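Long-range contacts in uncharacterized protein (Acinetobacter baumannii, PDB 4PAR), which probably acts as a restriction endonuclease that recognises 5-hydroxymethylcytosine in DNA, pairing a VSR-like nuclease domain with an SRA-like domain: residues F[76-81]-F[127-132]; F[70-75]-F[120-125]; F[84-89]-F[96-101]. The protein carries 3 engineered substitutions. All blocks are in the same frame, centred on the assembly; numbering follows the deposited sequence.

How the contacts relate
In the VSR-like N-terminal part of the protein, strand 69-74 runs into the loop 76-81, passes through the hairpin of strands 85-87 and 97-99 and, after helix 101-104 and the short sheet strand 113-114, comes alongside as strand 119-124. Contact 3 closes the shortest loop, the six residues between the two hairpin segments, and is nested inside the larger loops of contacts 1 and 2. Those two cross, because their segments alternate along the chain: contact 2 pairs strands 69-74 and 119-124, and contact 1 joins the loops that follow them. Leu96 ties the hairpin to Glu72, and Tyr97 OH approaches Glu75 and Gly76, where contacts 1 and 2 adjoin.

Contact 1: residues F[76-81]-F[127-132]; sequences GHHFLR and KNQEGQ. With nucleotides of chain A.
The imidazole of His78 meets Gln129 and Glu130 with its edge: Gln129 OE1 and Glu130 CB both lie near the ring plane, while Gln129 NE2 approaches the edge of the His77 ring, 3.6 Å from His77 CD2. Both segments are loops following neighbouring strands of the central sheet in this nuclease fold of the PD-(D/E)xK clan, and their contact lies at the protein surface. The amide of Gln129 bridges two residues of the first loop. Gln129 NE2 gives a hydrogen bond of 2.8 Å to Gly76 O, and Gln129 OE1 accepts one of 3.0 Å from His78 NE2. Gln129 OE1 lies in the plane of the His78 ring, whereas His78 NE2 stands above the carbonyl plane of Gln129, well off the lone pairs, with ring and amide planes 70° apart. A bend at chi2 (134°) brings the amide of Gln129 across to the loop, where NE2 also has a weak bond to Glu75 O. Beyond His77, the ring of Tyr87 meets its imidazole edge-to-face. Farther along the same loop, Arg81 leaves the contact and extends from CG to NE toward the DNA. The edge of its guanidinium group faces one phosphate oxygen, with weak hydrogen bonds from Arg81 NH1 (3.3 Å) and Arg81 NH2 (3.4 Å) to OP2 of DT13 of chain A.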
# COMPACT_ATOMS: atom_id res chain seq x y z
N GLY F 76 2.27 -30.71 1.37
CA GLY F 76 1.66 -31.07 0.11
C GLY F 76 0.16 -31.14 0.16
O GLY F 76 -0.39 -32.00 0.79
N HIS F 77 -0.51 -30.23 -0.50
CA HIS F 77 -1.92 -30.39 -0.72
C HIS F 77 -2.86 -29.53 0.05
O HIS F 77 -3.96 -29.27 -0.43
CB HIS F 77 -2.32 -31.85 -0.55
CG HIS F 77 -2.18 -32.66 -1.81
ND1 HIS F 77 -2.52 -32.20 -3.02
CD2 HIS F 77 -1.73 -33.96 -2.02
CE1 HIS F 77 -2.29 -33.14 -3.95
NE2 HIS F 77 -1.81 -34.22 -3.33
N HIS F 78 -2.51 -29.09 1.24
CA HIS F 78 -3.47 -28.32 1.99
C HIS F 78 -3.13 -26.87 2.07
O HIS F 78 -4.00 -26.00 2.17
CB HIS F 78 -3.60 -28.88 3.37
CG HIS F 78 -3.50 -30.38 3.42
ND1 HIS F 78 -4.55 -31.15 3.69
CD2 HIS F 78 -2.42 -31.22 3.24
CE1 HIS F 78 -4.17 -32.43 3.69
NE2 HIS F 78 -2.86 -32.47 3.41
N PHE F 79 -1.83 -26.65 1.95
CA PHE F 79 -1.19 -25.35 1.94
C PHE F 79 -1.98 -24.20 2.47
O PHE F 79 -1.80 -23.08 2.05
CB PHE F 79 -0.65 -25.00 0.56
CG PHE F 79 -1.45 -25.56 -0.56
CD1 PHE F 79 -1.08 -26.73 -1.15
CD2 PHE F 79 -2.54 -24.89 -1.03
CE1 PHE F 79 -1.79 -27.25 -2.19
CE2 PHE F 79 -3.26 -25.40 -2.07
CZ PHE F 79 -2.89 -26.58 -2.65
N LEU F 80 -2.83 -24.48 3.42
CA LEU F 80 -3.27 -23.42 4.26
C LEU F 80 -3.71 -22.26 3.42
O LEU F 80 -2.93 -21.39 3.12
CB LEU F 80 -2.07 -22.98 5.09
CG LEU F 80 -2.32 -21.82 6.01
CD1 LEU F 80 -1.00 -21.11 6.22
CD2 LEU F 80 -3.32 -20.92 5.33
N ARG F 81 -4.98 -22.25 3.06
CA ARG F 81 -5.50 -21.17 2.27
C ARG F 81 -5.23 -19.90 3.00
O ARG F 81 -5.22 -19.87 4.21
CB ARG F 81 -6.99 -21.32 2.10
CG ARG F 81 -7.75 -21.15 3.40
CD ARG F 81 -9.07 -21.89 3.35
NE ARG F 81 -9.62 -22.10 4.68
CZ ARG F 81 -10.60 -21.37 5.19
NH1 ARG F 81 -11.14 -20.39 4.48
NH2 ARG F 81 -11.05 -21.62 6.42
N LYS F 127 2.04 -38.25 8.92
CA LYS F 127 2.13 -39.70 8.88
C LYS F 127 1.11 -40.23 7.88
O LYS F 127 1.47 -40.72 6.81
CB LYS F 127 1.93 -40.31 10.27
CG LYS F 127 0.80 -39.71 11.11
CD LYS F 127 0.44 -40.61 12.28
CE LYS F 127 -0.82 -40.13 13.00
NZ LYS F 127 -1.24 -41.08 14.07
N ASN F 128 -0.17 -40.12 8.22
CA ASN F 128 -1.23 -40.47 7.30
C ASN F 128 -1.77 -39.20 6.68
O ASN F 128 -2.48 -38.44 7.33
CB ASN F 128 -2.36 -41.23 8.00
CG ASN F 128 -1.88 -42.53 8.64
OD1 ASN F 128 -1.56 -42.56 9.83
ND2 ASN F 128 -1.86 -43.60 7.86
N GLN F 129 -1.44 -38.98 5.41
CA GLN F 129 -1.93 -37.82 4.69
C GLN F 129 -3.00 -38.28 3.70
O GLN F 129 -2.85 -39.33 3.07
CB GLN F 129 -0.78 -37.10 3.98
CG GLN F 129 -1.12 -36.58 2.60
CD GLN F 129 -0.63 -35.16 2.40
OE1 GLN F 129 -0.56 -34.39 3.35
NE2 GLN F 129 -0.29 -34.81 1.16
N GLU F 130 -4.10 -37.53 3.57
CA GLU F 130 -4.30 -36.23 4.20
C GLU F 130 -4.67 -36.31 5.68
O GLU F 130 -4.76 -37.40 6.25
CB GLU F 130 -5.39 -35.47 3.44
CG GLU F 130 -6.61 -36.30 3.04
CD GLU F 130 -6.41 -37.06 1.73
OE1 GLU F 130 -5.43 -36.76 1.01
OE2 GLU F 130 -7.22 -37.96 1.43
N GLY F 131 -4.93 -35.15 6.30
CA GLY F 131 -5.15 -35.09 7.73
C GLY F 131 -3.94 -35.26 8.63
O GLY F 131 -3.00 -34.45 8.60
N GLN F 132 -3.97 -36.32 9.44
CA GLN F 132 -3.17 -36.47 10.66
C GLN F 132 -1.70 -36.07 10.58
O GLN F 132 -0.99 -36.44 9.65
CB GLN F 132 -3.23 -37.93 11.12
CG GLN F 132 -4.62 -38.48 11.35
CD GLN F 132 -5.08 -38.28 12.78
OE1 GLN F 132 -4.42 -37.59 13.56
NE2 GLN F 132 -6.20 -38.90 13.12
P DT A 13 -15.40 -19.74 5.53
OP1 DT A 13 -15.78 -20.07 4.14
OP2 DT A 13 -14.05 -20.10 6.04
O5' DT A 13 -15.58 -18.18 5.75
C5' DT A 13 -16.85 -17.58 5.56
C4' DT A 13 -16.81 -16.13 5.96
O4' DT A 13 -16.87 -16.02 7.41
C3' DT A 13 -15.54 -15.38 5.53
O3' DT A 13 -15.90 -14.11 5.02
C2' DT A 13 -14.76 -15.25 6.84
C1' DT A 13 -15.91 -15.07 7.82
N1 DT A 13 -15.56 -15.31 9.25
C2 DT A 13 -16.10 -14.48 10.21
O2 DT A 13 -16.85 -13.56 9.94
N3 DT A 13 -15.74 -14.77 11.49
C4 DT A 13 -14.90 -15.77 11.92
O4 DT A 13 -14.63 -15.94 13.11
C5 DT A 13 -14.36 -16.61 10.86
C7 DT A 13 -13.43 -17.74 11.19
C6 DT A 13 -14.71 -16.34 9.59

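Contact 2: residues F[70-75]-F[120-125]; sequences HIEVDE and IFRVNV
A parallel strand pair at one border of the central mixed sheet joins residues 70-75 to 120-125, in matched register from His70 beside Ile120 to Asp74 beside Asn124. Four backbone hydrogen bonds stitch it together: Phe121 N to His70 O (2.9 Å), Glu72 N to Phe121 O (2.9 Å), Val123 N to Glu72 O (2.9 Å) and Asp74 N to Val123 O (2.8 Å). Past the strand ends the pair slackens, and the bond from Val125 N to Asp74 O is weak at 3.3 Å. The short segments run 26° apart, the ordinary twist between neighbouring beta strands; the sheet belongs to a nuclease core of the PD-(D/E)xK clan and has two unlike faces. Ile71, Val73, Phe121 and Val123 form an apolar one, covered by helices 26-37 and 136-159; Val29 of the first helix lies against both Val73 and Val123, and Ile146 of the second against both Ile71 and Phe121. The other face is largely polar. Here Glu72 and Arg122 lie side by side and point the same way, joined by a salt bridge in which Arg122 NE gives Glu72 OE1 a weak hydrogen bond of 3.1 Å. Carboxylate and guanidinium planes are 50° apart, so the two do not meet as a flat pair. With CG anti to the backbone N (chi1 177°), Glu72 extends far enough for its other oxygen, OE2, to take a hydrogen bond from Leu96 N. Ile120 CG2 sits over the centre of one face of the Arg122 guanidinium, 4.2 Å above its plane.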
# COMPACT_ATOMS: atom_id res chain seq x y z
N HIS F 70 19.20 -26.57 0.53
CA HIS F 70 17.85 -26.14 0.80
C HIS F 70 17.14 -27.12 1.71
O HIS F 70 17.49 -28.30 1.80
CB HIS F 70 17.04 -25.99 -0.48
CG HIS F 70 17.55 -24.92 -1.39
ND1 HIS F 70 16.97 -23.68 -1.47
CD2 HIS F 70 18.58 -24.91 -2.27
CE1 HIS F 70 17.61 -22.95 -2.36
NE2 HIS F 70 18.60 -23.67 -2.86
N ILE F 71 16.13 -26.60 2.40
CA ILE F 71 15.25 -27.39 3.23
C ILE F 71 13.83 -26.99 2.90
O ILE F 71 13.46 -25.80 2.93
CB ILE F 71 15.55 -27.21 4.72
CG1 ILE F 71 16.93 -27.79 5.04
CG2 ILE F 71 14.49 -27.88 5.55
CD1 ILE F 71 17.71 -26.99 6.04
N GLU F 72 13.03 -28.00 2.57
CA GLU F 72 11.63 -27.83 2.22
C GLU F 72 10.75 -28.64 3.16
O GLU F 72 10.96 -29.85 3.35
CB GLU F 72 11.40 -28.27 0.78
CG GLU F 72 9.96 -28.20 0.33
CD GLU F 72 9.75 -28.78 -1.05
OE1 GLU F 72 10.18 -29.93 -1.28
OE2 GLU F 72 9.15 -28.09 -1.90
N VAL F 73 9.76 -27.98 3.75
CA VAL F 73 8.72 -28.69 4.49
C VAL F 73 7.70 -29.28 3.52
O VAL F 73 7.13 -28.55 2.69
CB VAL F 73 8.01 -27.75 5.49
CG1 VAL F 73 6.75 -28.42 6.02
CG2 VAL F 73 8.96 -27.36 6.62
N ASP F 74 7.50 -30.59 3.59
CA ASP F 74 6.46 -31.26 2.80
C ASP F 74 5.23 -31.51 3.65
O ASP F 74 5.27 -32.24 4.64
CB ASP F 74 6.95 -32.59 2.21
CG ASP F 74 5.92 -33.23 1.25
OD1 ASP F 74 4.76 -32.75 1.18
OD2 ASP F 74 6.26 -34.23 0.57
N GLU F 75 4.18 -30.81 3.28
CA GLU F 75 2.83 -31.10 3.67
C GLU F 75 2.10 -31.50 2.42
O GLU F 75 1.39 -32.48 2.38
CB GLU F 75 2.19 -29.85 4.21
CG GLU F 75 3.13 -29.00 5.02
CD GLU F 75 2.44 -27.79 5.59
OE1 GLU F 75 1.28 -27.57 5.23
OE2 GLU F 75 3.04 -27.07 6.39
N ILE F 120 18.46 -30.61 -1.98
CA ILE F 120 17.25 -30.29 -1.24
C ILE F 120 16.90 -31.40 -0.25
O ILE F 120 16.72 -32.55 -0.63
CB ILE F 120 16.04 -30.07 -2.16
CG1 ILE F 120 16.20 -28.75 -2.91
CG2 ILE F 120 14.76 -30.05 -1.34
CD1 ILE F 120 14.93 -28.28 -3.58
N PHE F 121 16.83 -31.03 1.02
CA PHE F 121 16.38 -31.94 2.05
C PHE F 121 14.92 -31.68 2.37
O PHE F 121 14.48 -30.53 2.39
CB PHE F 121 17.23 -31.80 3.31
CG PHE F 121 18.64 -32.26 3.14
CD1 PHE F 121 18.95 -33.61 3.14
CD2 PHE F 121 19.66 -31.34 2.99
CE1 PHE F 121 20.25 -34.04 2.99
CE2 PHE F 121 20.97 -31.76 2.84
CZ PHE F 121 21.26 -33.11 2.84
N ARG F 122 14.17 -32.74 2.61
CA ARG F 122 12.75 -32.57 2.87
C ARG F 122 12.39 -32.97 4.29
O ARG F 122 13.06 -33.78 4.91
CB ARG F 122 11.93 -33.36 1.86
CG ARG F 122 11.81 -32.65 0.54
CD ARG F 122 11.04 -33.44 -0.50
NE ARG F 122 11.24 -32.83 -1.81
CZ ARG F 122 12.24 -33.13 -2.62
NH1 ARG F 122 13.12 -34.07 -2.28
NH2 ARG F 122 12.35 -32.52 -3.79
N VAL F 123 11.33 -32.36 4.81
CA VAL F 123 10.79 -32.79 6.09
C VAL F 123 9.32 -33.16 5.95
O VAL F 123 8.49 -32.32 5.62
CB VAL F 123 10.96 -31.71 7.15
CG1 VAL F 123 10.53 -32.25 8.52
CG2 VAL F 123 12.41 -31.23 7.18
N ASN F 124 9.01 -34.43 6.21
CA ASN F 124 7.64 -34.92 6.06
C ASN F 124 6.89 -34.85 7.38
O ASN F 124 7.20 -35.57 8.32
CB ASN F 124 7.64 -36.35 5.54
CG ASN F 124 8.45 -36.50 4.28
OD1 ASN F 124 9.63 -36.85 4.33
ND2 ASN F 124 7.82 -36.23 3.14
N VAL F 125 5.90 -33.97 7.42
CA VAL F 125 5.21 -33.64 8.66
C VAL F 125 3.91 -34.42 8.88
O VAL F 125 3.27 -34.27 9.91
CB VAL F 125 4.90 -32.16 8.71
CG1 VAL F 125 6.19 -31.36 8.59
CG2 VAL F 125 3.95 -31.79 7.59

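Contact 3: residues F[84-89]-F[96-101]; sequences KMEYSL and LYSISQ
Glu86 O is gripped by several donors: a nearly straight hydrogen bond of 2.9 Å from Ser98 N, a weak one of 3.5 Å from Ser98 OG, and a CA-H...O contact from Tyr97 CA. The hydroxyl reaches it because Ser98 OG stands between the backbone N and the carbonyl carbon (chi1 53°), and it is also bonded to Lys56 NZ. That ammonium forms a salt bridge with Glu86 OE2 as well, so one lysine outside the hairpin links two side chains of this face. The return bond from Glu86 N to Ser98 O completes the antiparallel hydrogen-bonded pair, and Ser88 N bonds Leu96 O (2.9 Å). Together these bonds define a small beta hairpin, 85-87 with 97-99, whose strands run at 138° to each other, well short of exactly antiparallel; the nearest atom of the two segments is about 5 Å from the DNA. Its other face carries a non-hydrogen-bonded pair, Tyr87 with Tyr97. Tyr87 CD1 lies over the rim of one face of the Tyr97 ring, with the planes 48° apart, and Tyr87 CE1 packs on Leu96 CB (3.5 Å). Met85 bends at chi3 so that Met85 CE touches Tyr97 CB (3.6 Å), while Met85 CG meets Ile99 CD1 (3.7 Å). Tyr97 OH points at Glu75 N and Gly76 N, probably hydrogen-bonded but modelled too close for certainty, and Lys23 makes a cation-pi contact with the ring.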
# COMPACT_ATOMS: atom_id res chain seq x y z
N LYS F 84 -1.04 -18.75 -3.08
CA LYS F 84 -0.95 -18.73 -4.54
C LYS F 84 -0.16 -19.95 -5.02
O LYS F 84 -0.03 -20.17 -6.23
CB LYS F 84 -0.28 -17.44 -5.00
CG LYS F 84 -0.87 -16.18 -4.37
CD LYS F 84 -0.01 -14.95 -4.64
CE LYS F 84 -0.56 -13.71 -3.94
NZ LYS F 84 0.24 -12.50 -4.25
N MET F 85 0.34 -20.73 -4.08
CA MET F 85 1.18 -21.87 -4.41
C MET F 85 0.39 -23.04 -4.97
O MET F 85 -0.84 -23.03 -4.98
CB MET F 85 1.96 -22.33 -3.18
CG MET F 85 2.84 -21.24 -2.57
SD MET F 85 3.33 -21.58 -0.86
CE MET F 85 4.52 -22.89 -1.08
N GLU F 86 1.12 -24.05 -5.43
CA GLU F 86 0.54 -25.28 -5.95
C GLU F 86 1.53 -26.43 -5.79
O GLU F 86 2.75 -26.24 -5.90
CB GLU F 86 0.11 -25.11 -7.41
CG GLU F 86 1.22 -24.73 -8.37
CD GLU F 86 0.71 -24.49 -9.79
OE1 GLU F 86 -0.48 -24.13 -9.94
OE2 GLU F 86 1.49 -24.67 -10.74
N TYR F 87 0.99 -27.62 -5.56
CA TYR F 87 1.79 -28.79 -5.20
C TYR F 87 1.97 -29.69 -6.41
O TYR F 87 1.01 -30.27 -6.91
CB TYR F 87 1.11 -29.56 -4.06
CG TYR F 87 1.97 -30.61 -3.39
CD1 TYR F 87 3.17 -30.26 -2.79
CD2 TYR F 87 1.57 -31.94 -3.32
CE1 TYR F 87 3.96 -31.20 -2.16
CE2 TYR F 87 2.35 -32.89 -2.69
CZ TYR F 87 3.54 -32.52 -2.11
OH TYR F 87 4.33 -33.45 -1.48
N SER F 88 3.21 -29.78 -6.89
CA SER F 88 3.52 -30.53 -8.10
C SER F 88 4.81 -31.32 -7.96
O SER F 88 5.61 -31.08 -7.06
CB SER F 88 3.61 -29.59 -9.30
OG SER F 88 3.97 -30.30 -10.47
N LEU F 89 5.02 -32.28 -8.86
CA LEU F 89 6.25 -33.05 -8.86
C LEU F 89 7.18 -32.56 -9.97
O LEU F 89 6.73 -32.19 -11.05
CB LEU F 89 5.96 -34.54 -9.03
CG LEU F 89 7.13 -35.49 -8.73
CD1 LEU F 89 7.65 -35.28 -7.31
CD2 LEU F 89 6.71 -36.93 -8.94
N LEU F 96 8.97 -29.18 -4.25
CA LEU F 96 7.66 -29.73 -4.62
C LEU F 96 6.62 -28.63 -4.80
O LEU F 96 5.57 -28.85 -5.41
CB LEU F 96 7.18 -30.72 -3.56
CG LEU F 96 7.73 -32.16 -3.51
CD1 LEU F 96 9.05 -32.31 -4.22
CD2 LEU F 96 7.86 -32.60 -2.06
N TYR F 97 6.91 -27.44 -4.29
CA TYR F 97 5.92 -26.37 -4.27
C TYR F 97 6.29 -25.26 -5.23
O TYR F 97 7.42 -24.78 -5.21
CB TYR F 97 5.78 -25.78 -2.86
CG TYR F 97 5.35 -26.76 -1.80
CD1 TYR F 97 6.28 -27.56 -1.16
CD2 TYR F 97 4.02 -26.88 -1.43
CE1 TYR F 97 5.91 -28.45 -0.18
CE2 TYR F 97 3.63 -27.77 -0.45
CZ TYR F 97 4.58 -28.56 0.17
OH TYR F 97 4.22 -29.45 1.15
N SER F 98 5.34 -24.86 -6.06
CA SER F 98 5.60 -23.85 -7.08
C SER F 98 4.52 -22.78 -7.08
O SER F 98 3.58 -22.83 -6.30
CB SER F 98 5.70 -24.51 -8.45
OG SER F 98 4.57 -25.31 -8.71
N ILE F 99 4.66 -21.80 -7.97
CA ILE F 99 3.70 -20.71 -8.07
C ILE F 99 3.02 -20.76 -9.43
O ILE F 99 3.65 -21.11 -10.42
CB ILE F 99 4.38 -19.35 -7.89
CG1 ILE F 99 5.35 -19.39 -6.71
CG2 ILE F 99 3.35 -18.25 -7.70
CD1 ILE F 99 4.70 -19.76 -5.40
N SER F 100 1.74 -20.42 -9.47
CA SER F 100 1.02 -20.34 -10.75
C SER F 100 1.69 -19.33 -11.68
O SER F 100 2.10 -18.26 -11.24
CB SER F 100 -0.45 -19.98 -10.52
OG SER F 100 -0.59 -19.08 -9.43
N GLN F 101 1.80 -19.69 -12.96
CA GLN F 101 2.47 -18.86 -13.96
C GLN F 101 1.89 -17.45 -14.02
O GLN F 101 2.59 -16.50 -14.38
CB GLN F 101 2.40 -19.51 -15.34
CG GLN F 101 3.37 -20.66 -15.56
CD GLN F 101 2.91 -21.96 -14.91
OE1 GLN F 101 2.28 -21.96 -13.86
NE2 GLN F 101 3.24 -23.08 -15.55